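Local coordinates for heme-binding protein A / AI-2 binding protein A (Helicobacter pylori SS1, PDB 6OFQ) that binds short peptides in the periplasm and probably hands them to an ABC transporter, as a type II substrate-binding protein of solute-binding family 5, at residues R311-V320 / K493-A501; N371-S381 / I398-W409. One frame throughout, in Å; residues are numbered along the deposited sequence.

Interaction 1: R311-V320 / K493-A501; sequences RLAINHAINV and KDAPYVPLA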
# COMPACT_ATOMS: atom_id res chain seq x y z
N ARG A 311 5.27 19.32 -18.43
CA ARG A 311 4.98 17.93 -18.09
C ARG A 311 5.02 17.01 -19.29
O ARG A 311 5.54 15.88 -19.23
CB ARG A 311 3.72 17.82 -17.24
CG ARG A 311 3.70 18.61 -15.97
CD ARG A 311 2.57 18.24 -15.05
NE ARG A 311 1.24 18.41 -15.60
CZ ARG A 311 0.43 19.41 -15.32
NH1 ARG A 311 0.79 20.48 -14.64
NH2 ARG A 311 -0.77 19.38 -15.87
N LEU A 312 4.33 17.45 -20.34
CA LEU A 312 4.32 16.68 -21.55
C LEU A 312 5.72 16.51 -22.12
O LEU A 312 6.06 15.43 -22.58
CB LEU A 312 3.34 17.28 -22.56
CG LEU A 312 1.87 17.18 -22.19
CD1 LEU A 312 1.05 18.09 -23.07
CD2 LEU A 312 1.36 15.76 -22.38
N ALA A 313 6.52 17.56 -22.08
CA ALA A 313 7.88 17.43 -22.61
C ALA A 313 8.66 16.34 -21.90
O ALA A 313 9.29 15.48 -22.50
CB ALA A 313 8.55 18.78 -22.45
N ILE A 314 8.53 16.36 -20.58
CA ILE A 314 9.20 15.37 -19.71
C ILE A 314 8.68 13.97 -20.04
O ILE A 314 9.49 13.05 -20.21
CB ILE A 314 8.99 15.71 -18.23
CG1 ILE A 314 9.77 16.98 -17.84
CG2 ILE A 314 9.40 14.55 -17.30
CD1 ILE A 314 9.51 17.56 -16.47
N ASN A 315 7.36 13.82 -20.26
CA ASN A 315 6.77 12.55 -20.68
C ASN A 315 7.36 12.03 -21.98
O ASN A 315 7.63 10.84 -22.09
CB ASN A 315 5.25 12.61 -20.76
CG ASN A 315 4.53 12.36 -19.41
OD1 ASN A 315 3.88 11.30 -19.21
ND2 ASN A 315 4.45 13.35 -18.56
N HIS A 316 7.58 12.91 -22.95
CA HIS A 316 8.11 12.51 -24.25
C HIS A 316 9.62 12.31 -24.24
O HIS A 316 10.18 11.85 -25.23
CB HIS A 316 7.75 13.55 -25.33
CG HIS A 316 6.31 13.60 -25.73
ND1 HIS A 316 5.68 12.58 -26.38
CD2 HIS A 316 5.36 14.52 -25.47
CE1 HIS A 316 4.40 12.87 -26.55
NE2 HIS A 316 4.18 14.05 -25.98
N ALA A 317 10.31 12.72 -23.18
CA ALA A 317 11.77 12.67 -23.10
C ALA A 317 12.31 11.45 -22.37
O ALA A 317 13.50 11.18 -22.43
CB ALA A 317 12.35 13.92 -22.47
N ILE A 318 11.43 10.63 -21.81
CA ILE A 318 11.86 9.43 -21.08
C ILE A 318 11.44 8.19 -21.84
O ILE A 318 10.26 7.96 -22.11
CB ILE A 318 11.26 9.40 -19.67
CG1 ILE A 318 11.85 10.54 -18.85
CG2 ILE A 318 11.50 8.08 -18.93
CD1 ILE A 318 11.05 10.99 -17.66
N ASN A 319 12.43 7.45 -22.33
CA ASN A 319 12.12 6.24 -23.07
C ASN A 319 11.77 5.05 -22.21
O ASN A 319 12.62 4.42 -21.59
CB ASN A 319 13.29 5.91 -24.01
CG ASN A 319 13.05 4.67 -24.82
OD1 ASN A 319 12.15 3.87 -24.62
ND2 ASN A 319 13.89 4.54 -25.87
N VAL A 320 10.48 4.87 -21.96
CA VAL A 320 10.05 3.88 -20.97
C VAL A 320 10.37 2.45 -21.40
O VAL A 320 10.69 1.62 -20.55
CB VAL A 320 8.54 4.06 -20.58
CG1 VAL A 320 8.06 2.87 -19.75
CG2 VAL A 320 8.36 5.37 -19.86
N LYS A 493 -4.60 13.23 -20.51
CA LYS A 493 -4.46 14.56 -21.11
C LYS A 493 -3.73 15.57 -20.28
O LYS A 493 -2.92 16.36 -20.80
CB LYS A 493 -5.87 15.08 -21.48
CG LYS A 493 -5.98 16.53 -21.90
CD LYS A 493 -7.38 17.13 -21.72
CE LYS A 493 -7.86 17.34 -20.28
NZ LYS A 493 -7.69 18.59 -19.47
N ASP A 494 -3.97 15.55 -18.97
CA ASP A 494 -3.32 16.49 -18.09
C ASP A 494 -1.86 16.14 -17.71
O ASP A 494 -1.10 17.02 -17.30
CB ASP A 494 -4.11 16.70 -16.77
CG ASP A 494 -5.44 17.36 -16.94
OD1 ASP A 494 -5.56 18.13 -17.91
OD2 ASP A 494 -6.30 17.23 -16.05
N ALA A 495 -1.52 14.89 -17.87
CA ALA A 495 -0.15 14.43 -17.59
C ALA A 495 0.48 14.94 -16.31
O ALA A 495 1.58 15.52 -16.33
CB ALA A 495 0.75 14.73 -18.81
N PRO A 496 -0.19 14.82 -15.17
CA PRO A 496 0.37 15.32 -13.91
C PRO A 496 1.45 14.44 -13.34
O PRO A 496 1.71 14.54 -12.13
CB PRO A 496 -0.85 15.35 -13.00
CG PRO A 496 -1.55 14.12 -13.45
CD PRO A 496 -1.50 14.20 -14.94
N TYR A 497 2.13 13.65 -14.16
CA TYR A 497 3.06 12.64 -13.69
C TYR A 497 3.76 12.02 -14.90
O TYR A 497 3.38 12.35 -16.02
CB TYR A 497 2.36 11.53 -12.90
CG TYR A 497 1.55 10.49 -13.58
CD1 TYR A 497 0.45 10.81 -14.35
CD2 TYR A 497 1.82 9.17 -13.30
CE1 TYR A 497 -0.38 9.81 -14.90
CE2 TYR A 497 1.06 8.17 -13.87
CZ TYR A 497 -0.08 8.51 -14.56
OH TYR A 497 -0.81 7.48 -15.13
N VAL A 498 4.76 11.17 -14.68
CA VAL A 498 5.27 10.35 -15.76
C VAL A 498 4.99 8.88 -15.39
O VAL A 498 5.66 8.32 -14.49
CB VAL A 498 6.76 10.50 -15.97
CG1 VAL A 498 7.15 9.71 -17.18
CG2 VAL A 498 7.19 11.95 -16.13
N PRO A 499 4.08 8.20 -16.06
CA PRO A 499 3.89 6.75 -15.84
C PRO A 499 5.15 5.99 -16.25
O PRO A 499 5.75 6.29 -17.30
CB PRO A 499 2.73 6.36 -16.73
CG PRO A 499 2.50 7.49 -17.63
CD PRO A 499 3.15 8.71 -17.10
N LEU A 500 5.59 5.03 -15.43
CA LEU A 500 6.80 4.27 -15.82
C LEU A 500 6.41 2.81 -16.05
O LEU A 500 6.36 2.32 -17.20
CB LEU A 500 7.89 4.42 -14.75
CG LEU A 500 8.45 5.83 -14.63
CD1 LEU A 500 9.32 5.86 -13.41
CD2 LEU A 500 9.24 6.20 -15.87
N ALA A 501 6.06 2.07 -14.99
CA ALA A 501 5.88 0.62 -15.16
C ALA A 501 4.82 0.05 -14.26
O ALA A 501 4.51 0.56 -13.18
CB ALA A 501 7.18 -0.08 -14.82
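A helix packed against a helix-to-strand turn makes this buried contact: R311 and N315 of helix 308-317 hold the backbone where helix 477-494 gives way to strand 497-510. The R311 guanidinium meets the carbonyl of D494, the last residue of its helix, side-on. NH2 of R311 lies 2.8 Å from D494 O in a nearly straight bond (164°), and R311 NE reaches the same D494 O at 3.2 Å. The oxygen lies in the guanidinium plane, and the two bonds together fix how the group is turned. A bend at chi3 (-59°) turns the edge of the R311 guanidinium toward D494 O. The bond from R311 NE to A495 O is weak. R311 NH1 is taken by F305 O. A495 has positive phi and leaves the helix here; its CB touches L312 CD2.

Next comes N315, one helical turn on. Its ND2 donates to Y497 O at 2.9 Å and also to R311 O at 2.8 Å, so the amide links the Y497 carbonyl to its own helix. R311 O accepts the N315 backbone N from its other face. N315 OD1 lies against P499 CD at 3.4 Å.

The helix packs on strands 497-510 and 292-298 of the mixed sheet in the periplasmic binding protein fold. Beyond N315 the contact is mainly apolar. I314 CG2 meets V498 CG2 at 3.6 Å, the two side chains crossing near a right angle. Further along, I318 CG2 and V320 CG2 both approach L500 CD2. L500 and A501 both pair with S294, forming a classic beta bulge.

Interaction 2: N371-S381 / I398-W409; sequences NGFKTTIFTTS and IGIDVKIEVYEW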
# COMPACT_ATOMS: atom_id res chain seq x y z
N ASN A 371 16.09 26.97 -22.93
CA ASN A 371 17.37 26.44 -22.38
C ASN A 371 17.12 25.55 -21.16
O ASN A 371 17.98 25.41 -20.26
CB ASN A 371 18.35 27.57 -22.09
CG ASN A 371 18.49 28.54 -23.26
OD1 ASN A 371 18.19 29.72 -23.11
ND2 ASN A 371 18.91 28.05 -24.41
N GLY A 372 15.95 24.93 -21.06
CA GLY A 372 15.64 24.09 -19.91
C GLY A 372 15.58 24.80 -18.58
O GLY A 372 15.31 26.00 -18.50
N PHE A 373 15.92 24.07 -17.52
CA PHE A 373 15.83 24.54 -16.17
C PHE A 373 16.54 23.57 -15.22
O PHE A 373 16.82 22.45 -15.66
CB PHE A 373 14.42 24.92 -15.70
CG PHE A 373 13.42 23.78 -15.78
CD1 PHE A 373 13.28 22.91 -14.72
CD2 PHE A 373 12.64 23.61 -16.90
CE1 PHE A 373 12.36 21.85 -14.84
CE2 PHE A 373 11.71 22.56 -17.01
CZ PHE A 373 11.57 21.68 -15.96
N LYS A 374 16.70 23.96 -13.97
CA LYS A 374 17.24 23.08 -12.95
C LYS A 374 16.10 22.57 -12.05
O LYS A 374 15.19 23.31 -11.71
CB LYS A 374 18.29 23.80 -12.11
CG LYS A 374 19.45 24.24 -12.99
CD LYS A 374 20.61 24.93 -12.28
CE LYS A 374 21.71 25.00 -13.34
NZ LYS A 374 22.90 25.86 -13.07
N THR A 375 16.23 21.31 -11.64
CA THR A 375 15.27 20.69 -10.73
C THR A 375 15.91 19.58 -9.91
O THR A 375 17.14 19.37 -10.05
CB THR A 375 14.06 20.21 -11.54
OG1 THR A 375 13.00 19.85 -10.65
CG2 THR A 375 14.38 19.01 -12.40
N THR A 376 15.13 18.89 -9.08
CA THR A 376 15.64 17.91 -8.16
C THR A 376 14.71 16.72 -8.27
O THR A 376 13.51 16.88 -8.54
CB THR A 376 15.64 18.47 -6.75
OG1 THR A 376 16.61 19.53 -6.69
CG2 THR A 376 16.04 17.46 -5.72
N ILE A 377 15.26 15.52 -8.18
CA ILE A 377 14.46 14.30 -8.04
C ILE A 377 14.81 13.70 -6.71
O ILE A 377 15.98 13.58 -6.32
CB ILE A 377 14.70 13.32 -9.19
CG1 ILE A 377 13.70 12.15 -9.13
CG2 ILE A 377 16.11 12.75 -9.26
CD1 ILE A 377 13.69 11.34 -10.39
N PHE A 378 13.81 13.22 -5.98
CA PHE A 378 14.01 12.45 -4.77
C PHE A 378 13.97 10.98 -5.13
O PHE A 378 13.10 10.59 -5.95
CB PHE A 378 12.88 12.65 -3.74
CG PHE A 378 12.91 13.92 -2.95
CD1 PHE A 378 13.71 14.97 -3.31
CD2 PHE A 378 12.08 14.10 -1.86
CE1 PHE A 378 13.79 16.14 -2.57
CE2 PHE A 378 12.18 15.24 -1.11
CZ PHE A 378 12.97 16.28 -1.48
N THR A 379 14.85 10.20 -4.52
CA THR A 379 14.81 8.74 -4.63
C THR A 379 15.13 8.17 -3.26
O THR A 379 15.53 8.90 -2.35
CB THR A 379 15.82 8.29 -5.69
OG1 THR A 379 15.64 6.88 -5.91
CG2 THR A 379 17.26 8.56 -5.30
N THR A 380 14.84 6.88 -3.09
CA THR A 380 15.14 6.17 -1.85
C THR A 380 16.46 5.45 -1.91
O THR A 380 17.01 5.16 -2.98
CB THR A 380 14.13 5.06 -1.55
OG1 THR A 380 14.31 3.98 -2.48
CG2 THR A 380 12.70 5.56 -1.68
N SER A 381 16.99 5.21 -0.72
CA SER A 381 18.28 4.51 -0.63
C SER A 381 18.21 3.07 -1.12
O SER A 381 19.20 2.54 -1.61
CB SER A 381 18.80 4.53 0.81
OG SER A 381 17.85 3.95 1.65
N ILE A 398 17.08 17.25 -22.92
CA ILE A 398 16.26 18.39 -23.27
C ILE A 398 16.60 19.63 -22.44
O ILE A 398 15.85 20.59 -22.33
CB ILE A 398 14.76 17.97 -23.22
CG1 ILE A 398 14.26 17.73 -21.77
CG2 ILE A 398 14.50 16.84 -24.17
CD1 ILE A 398 12.73 17.68 -21.71
N GLY A 399 17.76 19.62 -21.78
CA GLY A 399 18.27 20.77 -21.03
C GLY A 399 17.76 20.93 -19.60
O GLY A 399 17.92 21.95 -18.97
N ILE A 400 17.18 19.86 -19.05
CA ILE A 400 16.71 19.90 -17.67
C ILE A 400 17.86 19.24 -16.85
O ILE A 400 18.07 18.04 -17.01
CB ILE A 400 15.35 19.19 -17.47
CG1 ILE A 400 14.24 19.98 -18.18
CG2 ILE A 400 15.04 19.08 -15.98
CD1 ILE A 400 12.98 19.15 -18.34
N ASP A 401 18.42 20.03 -15.95
CA ASP A 401 19.53 19.59 -15.06
C ASP A 401 18.92 19.12 -13.75
O ASP A 401 18.43 19.88 -12.92
CB ASP A 401 20.49 20.78 -14.81
CG ASP A 401 21.72 20.44 -13.98
OD1 ASP A 401 22.02 19.27 -13.74
OD2 ASP A 401 22.39 21.38 -13.49
N VAL A 402 18.94 17.80 -13.60
CA VAL A 402 18.37 17.15 -12.43
C VAL A 402 19.39 16.79 -11.35
O VAL A 402 20.33 16.06 -11.61
CB VAL A 402 17.64 15.85 -12.81
CG1 VAL A 402 17.04 15.18 -11.58
CG2 VAL A 402 16.62 16.06 -13.92
N LYS A 403 19.20 17.35 -10.17
CA LYS A 403 20.00 16.95 -9.02
C LYS A 403 19.29 15.79 -8.34
O LYS A 403 18.06 15.86 -8.14
CB LYS A 403 20.16 18.12 -8.06
CG LYS A 403 20.86 17.83 -6.73
CD LYS A 403 20.53 18.94 -5.72
CE LYS A 403 21.56 19.14 -4.62
NZ LYS A 403 21.15 18.55 -3.32
N ILE A 404 20.04 14.77 -7.90
CA ILE A 404 19.51 13.59 -7.24
C ILE A 404 19.70 13.69 -5.74
O ILE A 404 20.82 13.90 -5.26
CB ILE A 404 20.14 12.29 -7.75
CG1 ILE A 404 19.88 12.12 -9.24
CG2 ILE A 404 19.65 11.08 -6.97
CD1 ILE A 404 20.67 11.00 -9.87
N GLU A 405 18.62 13.66 -4.98
CA GLU A 405 18.67 13.59 -3.51
C GLU A 405 18.14 12.23 -3.04
O GLU A 405 17.09 11.75 -3.51
CB GLU A 405 17.87 14.71 -2.87
CG GLU A 405 18.52 16.07 -3.11
CD GLU A 405 17.78 17.23 -2.50
OE1 GLU A 405 16.81 17.01 -1.75
OE2 GLU A 405 18.33 18.35 -2.66
N VAL A 406 18.86 11.58 -2.13
CA VAL A 406 18.55 10.21 -1.71
C VAL A 406 18.14 10.27 -0.25
O VAL A 406 18.86 10.84 0.57
CB VAL A 406 19.79 9.29 -1.89
CG1 VAL A 406 19.41 7.86 -1.59
CG2 VAL A 406 20.35 9.40 -3.29
N TYR A 407 17.05 9.59 0.11
CA TYR A 407 16.56 9.55 1.48
C TYR A 407 16.25 8.11 1.87
O TYR A 407 15.80 7.32 1.03
CB TYR A 407 15.25 10.34 1.60
CG TYR A 407 15.45 11.81 1.33
CD1 TYR A 407 16.04 12.61 2.28
CD2 TYR A 407 15.25 12.34 0.05
CE1 TYR A 407 16.31 13.94 2.03
CE2 TYR A 407 15.52 13.67 -0.22
CZ TYR A 407 16.01 14.46 0.78
OH TYR A 407 16.36 15.79 0.51
N GLU A 408 16.45 7.78 3.14
CA GLU A 408 15.99 6.49 3.63
C GLU A 408 14.46 6.51 3.63
O GLU A 408 13.82 7.55 3.58
CB GLU A 408 16.44 6.39 5.10
CG GLU A 408 17.96 6.43 5.27
CD GLU A 408 18.63 5.23 4.66
OE1 GLU A 408 18.10 4.12 4.78
OE2 GLU A 408 19.70 5.39 4.02
N TRP A 409 13.86 5.32 3.66
CA TRP A 409 12.40 5.18 3.42
C TRP A 409 11.52 5.99 4.36
O TRP A 409 10.59 6.66 3.87
CB TRP A 409 12.03 3.70 3.45
CG TRP A 409 10.62 3.25 3.07
CD1 TRP A 409 9.78 2.46 3.82
CD2 TRP A 409 9.92 3.57 1.86
NE1 TRP A 409 8.65 2.24 3.10
CE2 TRP A 409 8.68 2.88 1.90
CE3 TRP A 409 10.24 4.36 0.75
CZ2 TRP A 409 7.73 3.00 0.91
CZ3 TRP A 409 9.30 4.47 -0.25
CH2 TRP A 409 8.08 3.74 -0.19
O HOH W 1 17.33 20.39 -4.12
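Two parallel strands pair here, the first and last elements of a right-handed beta-alpha-beta unit: strand 373-380, helix 386-396 and strand 400-407. The backbone bonds run in regular parallel register from K374 with D401 to T380 with Y407. K403 N donates to T375 O at 2.9 Å, and I377 N donates to K403 O.

On the face of F373, T375, I377 and T379 the contact is mainly apolar. I400 CG1 lies over the F373 ring, 4.0 Å from its centroid, as a CH-pi contact. F373 CG sits between the backbone N and the carbonyl carbon (chi1 59°), which turns a ring face to I400 CG1. I377 CG2 presses tightly on V402 CG1 at 3.5 Å.

The face of T376, F378, E405 and Y407 is more polar. Y407 turns an edge to the F378 ring, with CE2 over its centre; the centroids are 4.7 Å apart and the planes meet at 53°. E405 reaches out in an extended chain beside them. E405 OE1 accepts Y407 OH at 2.6 Å, met from above the carboxylate plane, which steadies the tyrosine ring in its place. E405 OE2 takes K403 NZ in a salt bridge at 2.9 Å. A water donates to E405 OE2 and lies 2.8 Å from T376 OG1, bridging the two. These partners would probably favour the charged carboxylate.

Strand 423-429 lies along the other edge of strand 373-380, where M423 bonds to T376 and F378. Helix 409-417 covers F378 and Y407, and helix 357-366 packs on I398.

Both interactions reach the same mixed sheet, and their centres lie about 15 Å apart. Interaction 1 is buried and joins a helix to a turn and strand far away in sequence. Interaction 2 is partly buried and pairs strands separated by one helix; it is nested inside the chain loop that interaction 1 closes. In interaction 1 polar side chains grip carbonyls and apolar ones pack beside them; in interaction 2 backbone pairs with backbone, and charged groups lie on its more exposed face. The two touch directly: I314 CG1 is 3.9 Å from I400 CD1, and A317 CB packs on I398 CD1. Helix 386-396, between the strands of interaction 2, also receives I314 and I318 of interaction 1.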